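Local atomic coordinates of teichoic acid biosynthesis protein F (Staphylococcus epidermidis, PDB entry 3L7I), a protein that belongs to the teichoic acid biosynthesis proteins and, by family, pairs a GT-A-type glycosyltransferase region with a GT-B-type region in one long chain. Residues T465-Y468 with K469-F472; W498-E501 with E502-L505; N432-E435 with N436-Y439; R652-Y655 with M656-E660; R333-K336 with E337-L340. All blocks are in the same frame, centred on the assembly; numbering follows the deposited sequence.

Contact 1 of 5, residues T465-Y468 with K469-F472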
loop_
_atom_site.group_PDB
_atom_site.type_symbol
_atom_site.label_atom_id
_atom_site.label_comp_id
_atom_site.label_asym_id
_atom_site.label_seq_id
_atom_site.Cartn_x
_atom_site.Cartn_y
_atom_site.Cartn_z
ATOM N N THR A 465 24.827 25.526 6.810
ATOM C CA THR A 465 24.840 26.779 6.065
ATOM C C THR A 465 24.490 26.599 4.585
ATOM O O THR A 465 23.797 27.429 4.006
ATOM C CB THR A 465 26.197 27.519 6.203
ATOM O OG1 THR A 465 26.369 27.969 7.555
ATOM C CG2 THR A 465 26.268 28.728 5.255
ATOM N N PRO A 466 24.979 25.525 3.955
ATOM C CA PRO A 466 24.637 25.360 2.539
ATOM C C PRO A 466 23.167 25.018 2.348
ATOM O O PRO A 466 22.564 25.520 1.399
ATOM C CB PRO A 466 25.501 24.175 2.094
ATOM C CG PRO A 466 26.568 24.080 3.099
ATOM C CD PRO A 466 25.989 24.556 4.392
ATOM N N LYS A 467 22.609 24.173 3.217
ATOM C CA LYS A 467 21.209 23.772 3.102
ATOM C C LYS A 467 20.273 24.910 3.519
ATOM O O LYS A 467 19.107 24.946 3.148
ATOM C CB LYS A 467 20.930 22.495 3.905
ATOM C CG LYS A 467 19.523 21.943 3.702
ATOM C CD LYS A 467 19.460 20.421 3.864
ATOM C CE LYS A 467 18.031 19.895 3.624
ATOM N NZ LYS A 467 17.988 18.414 3.366
ATOM N N TYR A 468 20.809 25.850 4.280
ATOM C CA TYR A 468 20.037 26.984 4.761
ATOM C C TYR A 468 19.947 28.042 3.678
ATOM O O TYR A 468 18.874 28.594 3.409
ATOM C CB TYR A 468 20.668 27.564 6.019
ATOM C CG TYR A 468 20.125 28.909 6.375
ATOM C CD1 TYR A 468 19.053 29.037 7.250
ATOM C CD2 TYR A 468 20.672 30.057 5.827
ATOM C CE1 TYR A 468 18.537 30.269 7.577
ATOM C CE2 TYR A 468 20.172 31.310 6.154
ATOM C CZ TYR A 468 19.100 31.405 7.028
ATOM O OH TYR A 468 18.596 32.652 7.330
ATOM N N LYS A 469 21.080 28.309 3.050
ATOM C CA LYS A 469 21.113 29.150 1.867
ATOM C C LYS A 469 20.330 28.543 0.694
ATOM O O LYS A 469 19.627 29.260 -0.021
ATOM C CB LYS A 469 22.565 29.483 1.468
ATOM C CG LYS A 469 23.303 30.357 2.483
ATOM C CD LYS A 469 24.574 30.940 1.894
ATOM C CE LYS A 469 25.599 31.300 2.966
ATOM N NZ LYS A 469 26.973 31.437 2.409
ATOM N N ARG A 470 20.445 27.236 0.489
ATOM C CA ARG A 470 19.655 26.610 -0.557
ATOM C C ARG A 470 18.177 26.917 -0.342
ATOM O O ARG A 470 17.479 27.317 -1.267
ATOM C CB ARG A 470 19.875 25.091 -0.624
ATOM C CG ARG A 470 18.702 24.320 -1.257
ATOM C CD ARG A 470 19.081 22.956 -1.812
ATOM N NE ARG A 470 19.124 21.873 -0.816
ATOM C CZ ARG A 470 18.100 21.526 -0.028
ATOM N NH1 ARG A 470 16.953 22.196 -0.082
ATOM N NH2 ARG A 470 18.225 20.518 0.834
ATOM N N ASN A 471 17.699 26.735 0.882
ATOM C CA ASN A 471 16.290 26.940 1.167
ATOM C C ASN A 471 15.888 28.389 1.052
ATOM O O ASN A 471 14.775 28.691 0.623
ATOM C CB ASN A 471 15.928 26.423 2.551
ATOM C CG ASN A 471 15.826 24.921 2.592
ATOM O OD1 ASN A 471 15.564 24.274 1.571
ATOM N ND2 ASN A 471 16.050 24.346 3.772
ATOM N N PHE A 472 16.787 29.283 1.450
ATOM C CA PHE A 472 16.492 30.693 1.400
ATOM C C PHE A 472 16.425 31.057 -0.073
ATOM O O PHE A 472 15.624 31.892 -0.499
ATOM C CB PHE A 472 17.590 31.486 2.100
ATOM C CG PHE A 472 17.117 32.763 2.715
ATOM C CD1 PHE A 472 16.444 33.707 1.960
ATOM C CD2 PHE A 472 17.353 33.029 4.047
ATOM C CE1 PHE A 472 16.007 34.878 2.526
ATOM C CE2 PHE A 472 16.920 34.207 4.617
ATOM C CZ PHE A 472 16.256 35.128 3.856
#
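Helix 465-476, the crossover helix of a beta-alpha-beta unit that runs from strand 438-441 to strand 481-484, sets Thr465 beside Lys469 and Tyr468 beside Phe472 in its opening turns. Backbone bonds from each amide to the carbonyl four residues earlier build these turns: Lys469 N meets Thr465 O at 3.0 Å, Phe472 N meets Tyr468 O at 2.9 Å, and the amides of Arg470 and Asn471 pair likewise with the carbonyls of Pro466 and Lys467.

On one flank, the methyl CG2 of Thr465 rests 3.5 Å from Lys469 CE. The extended lysine runs past this methyl, and its aliphatic part packs there while its ammonium group finds a hydrogen-bond acceptor beyond the helix, the carbonyl oxygen of Met455.

Another flank carries two aromatic rings that leave successive turns in the same direction, because Tyr468 and Phe472 both hold CG anti to the backbone N (chi1 166° for Tyr468). Their centroids lie 5.9 Å apart with the planes inclined at 67°, an oblique meeting. Phe472 is buried; Trp498 and Ala452 pack on it, and Arg426 makes a cation-pi contact with it. At the rim of the phenyl ring, close to its plane, Tyr468 OH approaches Phe472 CD2 to 3.5 Å.

Contact 2 of 5, residues W498-E501 with E502-L505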
loop_
_atom_site.group_PDB
_atom_site.type_symbol
_atom_site.label_atom_id
_atom_site.label_comp_id
_atom_site.label_asym_id
_atom_site.label_seq_id
_atom_site.Cartn_x
_atom_site.Cartn_y
_atom_site.Cartn_z
ATOM N N TRP A 498 19.773 36.791 -4.051
ATOM C CA TRP A 498 19.791 36.277 -5.414
ATOM C C TRP A 498 18.644 36.906 -6.210
ATOM O O TRP A 498 17.780 36.184 -6.725
ATOM C CB TRP A 498 19.600 34.744 -5.427
ATOM C CG TRP A 498 20.511 33.904 -4.531
ATOM C CD1 TRP A 498 21.737 33.376 -4.859
ATOM C CD2 TRP A 498 20.246 33.476 -3.188
ATOM N NE1 TRP A 498 22.252 32.678 -3.799
ATOM C CE2 TRP A 498 21.359 32.715 -2.763
ATOM C CE3 TRP A 498 19.182 33.675 -2.298
ATOM C CZ2 TRP A 498 21.441 32.151 -1.495
ATOM C CZ3 TRP A 498 19.258 33.107 -1.030
ATOM C CH2 TRP A 498 20.381 32.347 -0.646
ATOM N N MET A 499 18.596 38.231 -6.297
ATOM C CA MET A 499 17.474 38.891 -6.974
ATOM C C MET A 499 17.912 39.608 -8.246
ATOM O O MET A 499 19.060 40.022 -8.362
ATOM C CB MET A 499 16.801 39.900 -6.039
ATOM C CG MET A 499 16.002 39.280 -4.921
ATOM S SD MET A 499 14.358 38.817 -5.485
ATOM C CE MET A 499 14.087 40.134 -6.647
ATOM N N ASP A 500 17.003 39.756 -9.202
ATOM C CA ASP A 500 17.277 40.603 -10.354
ATOM C C ASP A 500 16.855 42.011 -9.983
ATOM O O ASP A 500 15.892 42.181 -9.249
ATOM C CB ASP A 500 16.476 40.150 -11.576
ATOM C CG ASP A 500 16.678 38.680 -11.909
ATOM O OD1 ASP A 500 17.847 38.231 -11.999
ATOM O OD2 ASP A 500 15.657 37.980 -12.102
ATOM N N GLU A 501 17.555 43.027 -10.478
ATOM C CA GLU A 501 17.130 44.393 -10.205
ATOM C C GLU A 501 15.762 44.607 -10.828
ATOM O O GLU A 501 14.966 45.420 -10.370
ATOM C CB GLU A 501 18.136 45.407 -10.747
ATOM C CG GLU A 501 17.703 46.863 -10.547
ATOM C CD GLU A 501 18.877 47.838 -10.462
ATOM O OE1 GLU A 501 19.836 47.693 -11.261
ATOM O OE2 GLU A 501 18.833 48.752 -9.596
ATOM N N GLU A 502 15.498 43.837 -11.872
ATOM C CA GLU A 502 14.255 43.922 -12.616
ATOM C C GLU A 502 13.034 43.621 -11.749
ATOM O O GLU A 502 11.910 43.911 -12.136
ATOM C CB GLU A 502 14.309 42.954 -13.798
ATOM C CG GLU A 502 15.730 42.689 -14.322
ATOM C CD GLU A 502 15.804 42.685 -15.852
ATOM O OE1 GLU A 502 14.735 42.785 -16.503
ATOM O OE2 GLU A 502 16.924 42.589 -16.411
ATOM N N ARG A 503 13.256 43.040 -10.578
ATOM C CA ARG A 503 12.157 42.636 -9.703
ATOM C C ARG A 503 12.019 43.517 -8.458
ATOM O O ARG A 503 11.067 43.393 -7.697
ATOM C CB ARG A 503 12.318 41.174 -9.291
ATOM C CG ARG A 503 11.516 40.212 -10.112
ATOM C CD ARG A 503 12.140 38.854 -10.079
ATOM N NE ARG A 503 11.157 37.816 -10.360
ATOM C CZ ARG A 503 11.408 36.712 -11.070
ATOM N NH1 ARG A 503 12.620 36.521 -11.604
ATOM N NH2 ARG A 503 10.444 35.807 -11.263
ATOM N N ILE A 504 12.982 44.406 -8.262
ATOM C CA ILE A 504 12.994 45.292 -7.117
ATOM C C ILE A 504 12.209 46.574 -7.390
ATOM O O ILE A 504 12.397 47.221 -8.428
ATOM C CB ILE A 504 14.428 45.637 -6.763
ATOM C CG1 ILE A 504 15.121 44.385 -6.224
ATOM C CG2 ILE A 504 14.465 46.769 -5.755
ATOM C CD1 ILE A 504 16.629 44.423 -6.307
ATOM N N LEU A 505 11.314 46.935 -6.474
ATOM C CA LEU A 505 10.633 48.226 -6.562
ATOM C C LEU A 505 11.213 49.165 -5.514
ATOM O O LEU A 505 10.902 49.039 -4.321
ATOM C CB LEU A 505 9.144 48.065 -6.306
ATOM C CG LEU A 505 8.397 46.985 -7.068
ATOM C CD1 LEU A 505 6.940 46.980 -6.661
ATOM C CD2 LEU A 505 8.544 47.263 -8.533
#
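Asp500 and Glu501 supply the two carbonyls that close a short 3-10 turn, and Arg503 meets Asp500 twice, its backbone N at the carbonyl and its side chain at the carboxylate. Arg503 N donates to Asp500 O at 3.1 Å, and one residue later Ile504 N donates to Glu501 O at the same 3.1 Å. Each bond spans three residues, the spacing that distinguishes a 3-10 turn from an alpha-helical one.

The side chain of Asp500 runs alongside that of Arg503, pointing the same way. With CG anti to its carbonyl carbon (chi1 -54°), its OD2 arrives at the edge of the guanidinium, near the plane of that group, 3.4 Å from Arg503 NH1. The carboxylate and guanidinium planes are only 24° apart, but the bond is long and weak, a loose salt bridge at the protein surface.

Glu501 behaves differently. Its carboxylate makes a salt bridge with Arg494 of helix 487-496, while its CA receives Ile504 CD1 at 3.9 Å. The buried Met499, bent at chi2 (-83°) and chi3, crosses the arginine chain at about a right angle and brings CE against the aliphatic Arg503 CB.

Beyond the turn, Leu505 pairs with Leu482 and Ser484 of strand 481-484. This is the return connection of a Rossmann-like beta-alpha-beta unit, in which a single 3-10 turn delivers the chain from helix 487-496 into strand 504-506 at the edge of the parallel sheet.

Contact 3 of 5, residues N432-E435 with N436-Y439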
loop_
_atom_site.group_PDB
_atom_site.type_symbol
_atom_site.label_atom_id
_atom_site.label_comp_id
_atom_site.label_asym_id
_atom_site.label_seq_id
_atom_site.Cartn_x
_atom_site.Cartn_y
_atom_site.Cartn_z
ATOM N N ASN A 432 2.383 26.629 -2.392
ATOM C CA ASN A 432 2.712 26.533 -3.818
ATOM C C ASN A 432 2.504 27.816 -4.592
ATOM O O ASN A 432 1.368 28.152 -4.937
ATOM C CB ASN A 432 1.860 25.453 -4.485
ATOM C CG ASN A 432 2.247 24.063 -4.056
ATOM O OD1 ASN A 432 3.448 23.735 -3.942
ATOM N ND2 ASN A 432 1.239 23.224 -3.807
ATOM N N LYS A 433 3.580 28.525 -4.905
ATOM C CA LYS A 433 3.424 29.769 -5.655
ATOM C C LYS A 433 3.410 29.509 -7.153
ATOM O O LYS A 433 4.463 29.312 -7.771
ATOM C CB LYS A 433 4.493 30.798 -5.309
ATOM C CG LYS A 433 3.942 32.194 -5.429
ATOM C CD LYS A 433 4.780 33.035 -6.368
ATOM C CE LYS A 433 4.861 32.467 -7.780
ATOM N NZ LYS A 433 4.846 33.555 -8.788
ATOM N N LYS A 434 2.219 29.497 -7.738
ATOM C CA LYS A 434 2.091 29.116 -9.135
ATOM C C LYS A 434 2.309 30.310 -10.087
ATOM O O LYS A 434 2.256 31.480 -9.652
ATOM C CB LYS A 434 0.725 28.497 -9.375
ATOM C CG LYS A 434 0.136 27.830 -8.178
ATOM C CD LYS A 434 -1.315 27.530 -8.487
ATOM C CE LYS A 434 -2.057 27.022 -7.274
ATOM N NZ LYS A 434 -2.554 28.082 -6.354
ATOM N N GLU A 435 2.558 29.989 -11.366
ATOM C CA GLU A 435 2.772 30.953 -12.450
ATOM C C GLU A 435 1.636 31.956 -12.448
ATOM O O GLU A 435 1.777 33.128 -12.774
ATOM C CB GLU A 435 2.725 30.200 -13.777
ATOM C CG GLU A 435 3.789 30.581 -14.779
ATOM C CD GLU A 435 5.090 29.809 -14.554
ATOM O OE1 GLU A 435 5.030 28.554 -14.435
ATOM O OE2 GLU A 435 6.173 30.456 -14.496
ATOM N N ASN A 436 0.491 31.415 -12.085
ATOM C CA ASN A 436 -0.784 32.067 -12.014
ATOM C C ASN A 436 -0.824 33.225 -11.018
ATOM O O ASN A 436 -1.572 34.181 -11.206
ATOM C CB ASN A 436 -1.750 30.996 -11.528
ATOM C CG ASN A 436 -3.093 31.111 -12.149
ATOM O OD1 ASN A 436 -3.236 31.716 -13.204
ATOM N ND2 ASN A 436 -4.101 30.528 -11.512
ATOM N N GLN A 437 -0.026 33.126 -9.953
ATOM C CA GLN A 437 -0.111 34.026 -8.792
ATOM C C GLN A 437 1.071 35.010 -8.678
ATOM O O GLN A 437 2.192 34.721 -9.126
ATOM C CB GLN A 437 -0.233 33.190 -7.505
ATOM C CG GLN A 437 -1.324 32.111 -7.560
ATOM C CD GLN A 437 -1.285 31.122 -6.388
ATOM O OE1 GLN A 437 -0.456 30.217 -6.350
ATOM N NE2 GLN A 437 -2.218 31.272 -5.454
ATOM N N THR A 438 0.821 36.167 -8.077
ATOM C CA THR A 438 1.875 37.155 -7.892
ATOM C C THR A 438 2.247 37.288 -6.413
ATOM O O THR A 438 1.387 37.630 -5.585
ATOM C CB THR A 438 1.460 38.528 -8.418
ATOM O OG1 THR A 438 1.094 38.419 -9.792
ATOM C CG2 THR A 438 2.614 39.484 -8.322
ATOM N N TYR A 439 3.516 37.021 -6.080
ATOM C CA TYR A 439 3.986 37.080 -4.698
ATOM C C TYR A 439 4.770 38.385 -4.473
ATOM O O TYR A 439 5.894 38.554 -4.986
ATOM C CB TYR A 439 4.843 35.850 -4.391
ATOM C CG TYR A 439 5.352 35.702 -2.959
ATOM C CD1 TYR A 439 5.255 36.739 -2.030
ATOM C CD2 TYR A 439 5.995 34.523 -2.558
ATOM C CE1 TYR A 439 5.749 36.590 -0.742
ATOM C CE2 TYR A 439 6.493 34.368 -1.262
ATOM C CZ TYR A 439 6.363 35.399 -0.362
ATOM O OH TYR A 439 6.850 35.223 0.919
#
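A type I beta turn from Lys434 to Gln437 brings the chain into strand 438-441 of the seven-stranded parallel sheet, and its closing bond joins Gln437 N to Lys434 O at 2.8 Å.

Further hydrogen bonds tie side chains to the same turn. The amide oxygen OE1 of Gln437 folds back onto the backbone of Lys434, whose N donates to it at 3.1 Å. This bond is almost straight (172°) and lies in the carbonyl plane of the glutamine amide, on a lone pair. A second, weak bond comes to OE1 from Lys434 NZ at 3.0 Å. The other end of the buried amide is held as well, since Gln437 NE2 donates to the carbonyls of Ala418 and Tyr415; the amide is thus fixed against rotation from both ends.

Charge enters through the two lysines. Lys434 forms a salt bridge with Asp345, and Lys433 forms one with Asp480, whose carboxylate also accepts the backbone N of Tyr439. Bends at chi2, chi3 (60°) and chi4 curl the Lys433 chain back to the strand, where its NZ bonds Gln437 O at 2.9 Å.

Apolar contact follows from that curl. The tyrosine ring meets Trp479 edge-to-face and also Trp421, while at its root the methylene CD of Lys433 lies 3.4 Å from Tyr439 CB.

Contact 4 of 5, residues R652-Y655 with M656-E660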
loop_
_atom_site.group_PDB
_atom_site.type_symbol
_atom_site.label_atom_id
_atom_site.label_comp_id
_atom_site.label_asym_id
_atom_site.label_seq_id
_atom_site.Cartn_x
_atom_site.Cartn_y
_atom_site.Cartn_z
ATOM N N ARG A 652 33.107 43.669 10.213
ATOM C CA ARG A 652 32.627 44.032 8.889
ATOM C C ARG A 652 31.450 43.130 8.540
ATOM O O ARG A 652 31.031 43.036 7.382
ATOM C CB ARG A 652 33.746 43.891 7.858
ATOM C CG ARG A 652 35.019 44.619 8.251
ATOM C CD ARG A 652 36.234 44.033 7.554
ATOM N NE ARG A 652 37.473 44.457 8.200
ATOM C CZ ARG A 652 38.687 44.177 7.741
ATOM N NH1 ARG A 652 38.829 43.471 6.627
ATOM N NH2 ARG A 652 39.760 44.607 8.394
ATOM N N GLY A 653 30.929 42.454 9.558
ATOM C CA GLY A 653 29.679 41.726 9.436
ATOM C C GLY A 653 28.518 42.706 9.456
ATOM O O GLY A 653 27.385 42.350 9.801
ATOM N N PHE A 654 28.835 43.955 9.105
ATOM C CA PHE A 654 27.877 45.030 8.890
ATOM C C PHE A 654 28.131 45.554 7.489
ATOM O O PHE A 654 29.272 45.591 7.039
ATOM C CB PHE A 654 28.137 46.162 9.874
ATOM C CG PHE A 654 27.523 45.953 11.233
ATOM C CD1 PHE A 654 26.901 44.758 11.561
ATOM C CD2 PHE A 654 27.598 46.951 12.195
ATOM C CE1 PHE A 654 26.341 44.575 12.824
ATOM C CE2 PHE A 654 27.056 46.772 13.447
ATOM C CZ PHE A 654 26.419 45.579 13.760
ATOM N N TYR A 655 27.081 45.966 6.793
ATOM C CA TYR A 655 27.256 46.444 5.430
ATOM C C TYR A 655 27.783 47.856 5.435
ATOM O O TYR A 655 28.488 48.272 4.513
ATOM C CB TYR A 655 25.953 46.418 4.655
ATOM C CG TYR A 655 25.426 45.038 4.358
ATOM C CD1 TYR A 655 26.046 44.213 3.425
ATOM C CD2 TYR A 655 24.275 44.569 4.987
ATOM C CE1 TYR A 655 25.544 42.963 3.142
ATOM C CE2 TYR A 655 23.774 43.328 4.705
ATOM C CZ TYR A 655 24.414 42.535 3.788
ATOM O OH TYR A 655 23.887 41.301 3.538
ATOM N N MET A 656 27.438 48.601 6.474
ATOM C CA MET A 656 27.886 49.974 6.545
ATOM C C MET A 656 29.050 50.163 7.506
ATOM O O MET A 656 29.373 49.282 8.313
ATOM C CB MET A 656 26.738 50.887 6.923
ATOM C CG MET A 656 26.100 50.530 8.225
ATOM S SD MET A 656 25.650 52.047 9.083
ATOM C CE MET A 656 24.946 52.988 7.735
ATOM N N ASN A 657 29.698 51.315 7.399
ATOM C CA ASN A 657 30.792 51.610 8.294
ATOM C C ASN A 657 30.288 52.265 9.576
ATOM O O ASN A 657 30.236 53.488 9.697
ATOM C CB ASN A 657 31.861 52.445 7.608
ATOM C CG ASN A 657 33.171 52.397 8.351
ATOM O OD1 ASN A 657 33.188 52.231 9.576
ATOM N ND2 ASN A 657 34.278 52.528 7.625
ATOM N N TYR A 658 29.912 51.408 10.521
ATOM C CA TYR A 658 29.306 51.793 11.796
ATOM C C TYR A 658 30.096 52.830 12.589
ATOM O O TYR A 658 29.519 53.742 13.196
ATOM C CB TYR A 658 29.170 50.552 12.662
ATOM C CG TYR A 658 28.326 50.708 13.903
ATOM C CD1 TYR A 658 26.979 50.397 13.883
ATOM C CD2 TYR A 658 28.887 51.120 15.099
ATOM C CE1 TYR A 658 26.201 50.510 15.010
ATOM C CE2 TYR A 658 28.118 51.247 16.244
ATOM C CZ TYR A 658 26.767 50.933 16.194
ATOM O OH TYR A 658 25.980 51.044 17.327
ATOM N N MET A 659 31.416 52.666 12.607
ATOM C CA MET A 659 32.265 53.537 13.380
ATOM C C MET A 659 32.144 54.974 12.921
ATOM O O MET A 659 32.406 55.900 13.685
ATOM C CB MET A 659 33.709 53.069 13.290
ATOM C CG MET A 659 34.287 52.696 14.631
ATOM S SD MET A 659 33.075 51.843 15.638
ATOM C CE MET A 659 33.858 50.238 15.820
ATOM N N GLU A 660 31.728 55.172 11.681
ATOM C CA GLU A 660 31.746 56.509 11.119
ATOM C C GLU A 660 30.355 57.061 10.856
ATOM O O GLU A 660 29.727 57.667 11.727
ATOM C CB GLU A 660 32.563 56.505 9.830
ATOM C CG GLU A 660 33.525 57.666 9.715
ATOM C CD GLU A 660 34.894 57.229 9.240
ATOM O OE1 GLU A 660 34.982 56.162 8.591
ATOM O OE2 GLU A 660 35.878 57.947 9.525
#
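Phe654 and Tyr658 point the same way from a loop without regular secondary structure, which links strands 637-640 and 666-667 of the six-stranded parallel sheet. The two aromatic side chains run side by side and meet obliquely, with ring centroids 5.7 Å apart and planes inclined at 52°. Their closest approach is between Phe654 CE2 and Tyr658 CD1, at 3.7 Å, and the tyrosine atom sits at the phenyl edge, near the plane of that ring.

Two tight turns shape the chain round Tyr658. Asn657 is the centre of an inverse gamma turn, marked by a weak bond of 3.1 Å between Tyr658 N and Met656 O, and it also opens a type I beta turn that closes through Glu660 N and Asn657 O at 3.0 Å. The first torsions of the two aromatic residues differ: Phe654 places CG anti to its carbonyl carbon, whereas Tyr658 places it anti to the backbone N (chi1 -169°). The hydroxyl of Tyr658 is bonded to the carbonyl oxygen of Asp622.

Neighbouring side chains have other partners. Met656 packs on Met627 and Phe628 of helix 626-630. Tyr655 packs on helix 487-496, which belongs with the other sheet, and its OH is bonded to Asp454, so the loop spans the two Rossmann-like halves expected of a GT-B fold. On the backbone side of the aromatic pair, Phe654 CB lies 3.7 Å from Met656 O.

Contact 5 of 5, residues R333-K336 with E337-L340. With SO4 (sulfate ion), chain F.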
loop_
_atom_site.group_PDB
_atom_site.type_symbol
_atom_site.label_atom_id
_atom_site.label_comp_id
_atom_site.label_asym_id
_atom_site.label_seq_id
_atom_site.Cartn_x
_atom_site.Cartn_y
_atom_site.Cartn_z
ATOM N N ARG A 333 -2.179 12.310 11.481
ATOM C CA ARG A 333 -1.227 13.409 11.416
ATOM C C ARG A 333 -1.959 14.748 11.179
ATOM O O ARG A 333 -2.975 14.810 10.492
ATOM C CB ARG A 333 -0.201 13.154 10.291
ATOM C CG ARG A 333 1.128 12.455 10.670
ATOM C CD ARG A 333 0.865 11.257 11.530
ATOM N NE ARG A 333 1.951 10.272 11.720
ATOM C CZ ARG A 333 3.061 10.134 10.987
ATOM N NH1 ARG A 333 3.315 10.947 9.964
ATOM N NH2 ARG A 333 3.927 9.164 11.297
ATOM N N LYS A 334 -1.422 15.825 11.742
ATOM C CA LYS A 334 -2.054 17.138 11.662
ATOM C C LYS A 334 -1.771 17.774 10.316
ATOM O O LYS A 334 -2.410 18.743 9.920
ATOM C CB LYS A 334 -1.519 18.028 12.782
ATOM C CG LYS A 334 -2.383 19.224 13.123
ATOM C CD LYS A 334 -2.114 19.695 14.547
ATOM C CE LYS A 334 -3.037 20.843 14.944
ATOM N NZ LYS A 334 -3.104 21.018 16.432
ATOM N N ASN A 335 -0.792 17.224 9.616
ATOM C CA ASN A 335 -0.435 17.730 8.306
ATOM C C ASN A 335 -1.385 17.203 7.241
ATOM O O ASN A 335 -1.162 17.366 6.031
ATOM C CB ASN A 335 0.995 17.353 7.964
ATOM C CG ASN A 335 1.995 18.342 8.497
ATOM O OD1 ASN A 335 1.637 19.401 9.006
ATOM N ND2 ASN A 335 3.267 18.004 8.377
ATOM N N LYS A 336 -2.450 16.557 7.685
ATOM C CA LYS A 336 -3.397 16.069 6.719
ATOM C C LYS A 336 -3.973 17.250 5.913
ATOM O O LYS A 336 -4.220 17.121 4.703
ATOM C CB LYS A 336 -4.464 15.209 7.383
ATOM C CG LYS A 336 -5.724 15.909 7.751
ATOM C CD LYS A 336 -6.392 15.166 8.878
ATOM C CE LYS A 336 -7.738 15.761 9.201
ATOM N NZ LYS A 336 -8.564 14.761 9.948
ATOM N N GLU A 337 -4.136 18.409 6.546
ATOM C CA GLU A 337 -4.702 19.541 5.815
ATOM C C GLU A 337 -3.790 19.952 4.666
ATOM O O GLU A 337 -4.234 20.387 3.604
ATOM C CB GLU A 337 -5.015 20.708 6.752
ATOM C CG GLU A 337 -6.194 20.432 7.672
ATOM C CD GLU A 337 -7.486 20.067 6.907
ATOM O OE1 GLU A 337 -7.558 20.290 5.667
ATOM O OE2 GLU A 337 -8.442 19.554 7.544
ATOM N N ARG A 338 -2.503 19.761 4.884
ATOM C CA ARG A 338 -1.482 20.177 3.940
ATOM C C ARG A 338 -1.327 19.214 2.760
ATOM O O ARG A 338 -1.154 19.650 1.622
ATOM C CB ARG A 338 -0.161 20.299 4.687
ATOM C CG ARG A 338 0.961 20.875 3.893
ATOM C CD ARG A 338 1.733 21.807 4.784
ATOM N NE ARG A 338 2.781 21.131 5.536
ATOM C CZ ARG A 338 3.284 21.575 6.683
ATOM N NH1 ARG A 338 2.809 22.683 7.243
ATOM N NH2 ARG A 338 4.259 20.890 7.270
ATOM N N SER A 339 -1.363 17.907 3.031
ATOM C CA SER A 339 -1.237 16.925 1.953
ATOM C C SER A 339 -2.468 16.973 1.045
ATOM O O SER A 339 -2.373 16.782 -0.171
ATOM C CB SER A 339 -1.020 15.528 2.504
ATOM O OG SER A 339 -1.907 15.294 3.563
ATOM N N LEU A 340 -3.624 17.238 1.639
ATOM C CA LEU A 340 -4.813 17.415 0.831
ATOM C C LEU A 340 -4.636 18.607 -0.111
ATOM O O LEU A 340 -4.921 18.520 -1.305
ATOM C CB LEU A 340 -6.037 17.601 1.707
ATOM C CG LEU A 340 -7.265 18.028 0.910
ATOM C CD1 LEU A 340 -7.516 17.089 -0.282
ATOM C CD2 LEU A 340 -8.494 18.130 1.836
HETATM S S SO4 F . 6.921 8.712 8.445
HETATM O O1 SO4 F . 6.486 8.146 9.713
HETATM O O2 SO4 F . 8.342 9.041 8.521
HETATM O O3 SO4 F . 6.732 7.710 7.393
HETATM O O4 SO4 F . 6.127 9.921 8.190
#
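Asn335 and Arg338 lie side by side at the start of helix 336-344, the asparagine amide turned by 45° against the guanidinium. OD1 of Asn335 sits over one face of the Arg338 group, 3.4 Å above its plane and shifted toward the rim. Although Asn335 occupies the N-cap position, its side chain makes no capping bond. Its backbone oxygen accepts the first bond of the helix: Ser339 N donates to Asn335 O at 3.1 Å, nearly along the C=O axis, and Arg338 N adds a weak bond to the same atom. The next bond, Leu340 N to Lys336 O, is also 3.1 Å long.

A second shell holds these groups in place. Arg338 makes a cation-pi contact with Tyr430, and the buried hydroxyl of Ser339 is bonded to His325 and Asn328. Before the helix, a type I turn runs from Arg333 to Lys336, and the Arg333 side chain meets a sulfate ion, probably taken from the crystallisation liquor. Arg333 NH2 reaches sulfate O1 at 3.2 Å and 162°, in the guanidinium plane; NH1 makes a longer, weak bond to O4. Lys327 of the same chain and Arg320 of the second subunit also hydrogen-bond the sulfate.

Helix 336-344 therefore starts against helix 316-331, which meets Asn335, Lys336 and Leu340, while Glu337 packs on helix 409-417.

Along the chain the order is contact 5, 3, 1, 2 and 4. Contacts 2 and 3 both reach the seven-stranded parallel sheet, through strands 504-506 and 438-441, with centres about 17 Å apart. Contact 1 lies on the helix that follows strand 438-441, and it touches contact 2 directly: Trp498 packs on Lys469 and Phe472. Contact 5, at the more N-terminal helices, comes within about 7 Å of contact 3 at the nearest atoms. Contact 4 belongs to the loops of the six-stranded sheet, its centre about 45 Å from that of contact 5, on opposite sides of the chain's centre. The two sheets are consistent with the Rossmann-like halves of a GT-B fold, and contact 5 with the helices that precede it.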